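Local coordinates for protein arginyl-tRNA synthetase, putative (PDB 5JLD) that probably charges tRNA(Arg) with L-arginine at the expense of ATP, as a class I aminoacyl-tRNA synthetase of the malaria parasite, at residues A[70-73]-A[74-78]. Numbering follows the deposited sequence.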
# COMPACT_ATOMS: atom_id res chain seq x y z
N SER A 70 12.09 11.25 -34.05
CA SER A 70 12.71 10.44 -33.01
C SER A 70 14.22 10.35 -33.24
O SER A 70 14.99 10.32 -32.29
CB SER A 70 12.08 9.05 -32.94
OG SER A 70 12.51 8.23 -33.99
N GLU A 71 14.64 10.34 -34.51
CA GLU A 71 16.05 10.31 -34.86
C GLU A 71 16.78 11.61 -34.46
O GLU A 71 17.92 11.59 -34.00
CB GLU A 71 16.21 10.04 -36.36
CG GLU A 71 17.22 8.97 -36.67
CD GLU A 71 16.80 7.61 -36.15
OE1 GLU A 71 15.71 7.14 -36.54
OE2 GLU A 71 17.56 6.99 -35.38
N PHE A 72 16.13 12.75 -34.66
CA PHE A 72 16.68 14.01 -34.16
C PHE A 72 16.87 13.95 -32.61
O PHE A 72 17.97 14.24 -32.07
CB PHE A 72 15.76 15.16 -34.59
CG PHE A 72 16.32 16.53 -34.36
CD1 PHE A 72 17.65 16.81 -34.61
CD2 PHE A 72 15.49 17.56 -33.92
CE1 PHE A 72 18.16 18.09 -34.41
CE2 PHE A 72 15.99 18.84 -33.72
CZ PHE A 72 17.32 19.10 -33.96
N ILE A 73 15.82 13.51 -31.92
CA ILE A 73 15.90 13.35 -30.46
C ILE A 73 17.08 12.44 -30.04
O ILE A 73 17.85 12.77 -29.15
CB ILE A 73 14.60 12.77 -29.88
CG1 ILE A 73 13.46 13.78 -30.04
CG2 ILE A 73 14.81 12.35 -28.42
CD1 ILE A 73 12.14 13.28 -29.51
N ILE A 74 17.20 11.29 -30.70
CA ILE A 74 18.30 10.37 -30.45
C ILE A 74 19.67 11.03 -30.70
O ILE A 74 20.59 10.89 -29.89
CB ILE A 74 18.16 9.11 -31.32
CG1 ILE A 74 16.98 8.26 -30.81
CG2 ILE A 74 19.47 8.30 -31.37
CD1 ILE A 74 16.76 6.96 -31.56
N SER A 75 19.78 11.78 -31.80
CA SER A 75 21.02 12.46 -32.15
C SER A 75 21.39 13.48 -31.07
O SER A 75 22.57 13.81 -30.91
CB SER A 75 20.91 13.18 -33.50
OG SER A 75 20.21 14.42 -33.36
N ASN A 76 20.41 13.97 -30.32
CA ASN A 76 20.79 14.88 -29.24
C ASN A 76 20.90 14.22 -27.85
O ASN A 76 20.95 14.91 -26.82
CB ASN A 76 19.83 16.07 -29.20
CG ASN A 76 20.27 17.18 -30.15
OD1 ASN A 76 21.46 17.51 -30.25
ND2 ASN A 76 19.32 17.74 -30.89
N ILE A 77 20.99 12.89 -27.83
CA ILE A 77 21.27 12.15 -26.60
C ILE A 77 22.68 11.56 -26.63
O ILE A 77 23.08 10.90 -27.59
CB ILE A 77 20.25 11.01 -26.39
CG1 ILE A 77 18.88 11.59 -26.03
CG2 ILE A 77 20.74 10.03 -25.32
CD1 ILE A 77 17.76 10.56 -26.01
N ASN A 78 23.45 11.80 -25.57
CA ASN A 78 24.80 11.25 -25.46
C ASN A 78 25.02 10.63 -24.08
O ASN A 78 25.37 11.33 -23.12
CB ASN A 78 25.84 12.35 -25.73
CG ASN A 78 27.25 11.81 -25.89
OD1 ASN A 78 27.45 10.68 -26.35
ND2 ASN A 78 28.24 12.62 -25.52
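The C-terminal end of helix 66-75, in the N-terminal domain of the synthetase, is where F72 and I73 meet S75, N76 and I77 as the chain unwinds. Two regular i to i+4 bonds come first: I74 N gives to S70 O (2.9 Å) and S75 N to E71 O. At the next carbonyl the pattern changes. The hydroxyl of S75 folds back on its own helix, chi1 79° setting OG between the backbone N and the carbonyl carbon, and donates to F72 O at 2.6 Å, in the carbonyl plane and on a lone pair. N76 N is shared weakly between F72 O (3.0 Å) and I73 O (3.1 Å), N76 being the first residue to leave helical geometry. The side chains of F72 and N76 run alongside each other, and the amide ND2 lies over one face of the ring, 3.7 Å from CE1, with the two planes 61° apart. K24 of helix 10-25 holds N76 OD1, and S21 of that helix bonds I73 O. One turn on, I73 CG2 and I77 CD1 approach to 4.2 Å as an apolar contact; both side chains reach the sheet, I73 at I93 and I77 at F82 and I85. F72 O thus takes a short hydroxyl bond beside a weak amide one, so the carbonyls of F72 and I73, near the helix end, each take a serine hydroxyl, from S75 and S21, in addition to the weak amide bond of N76.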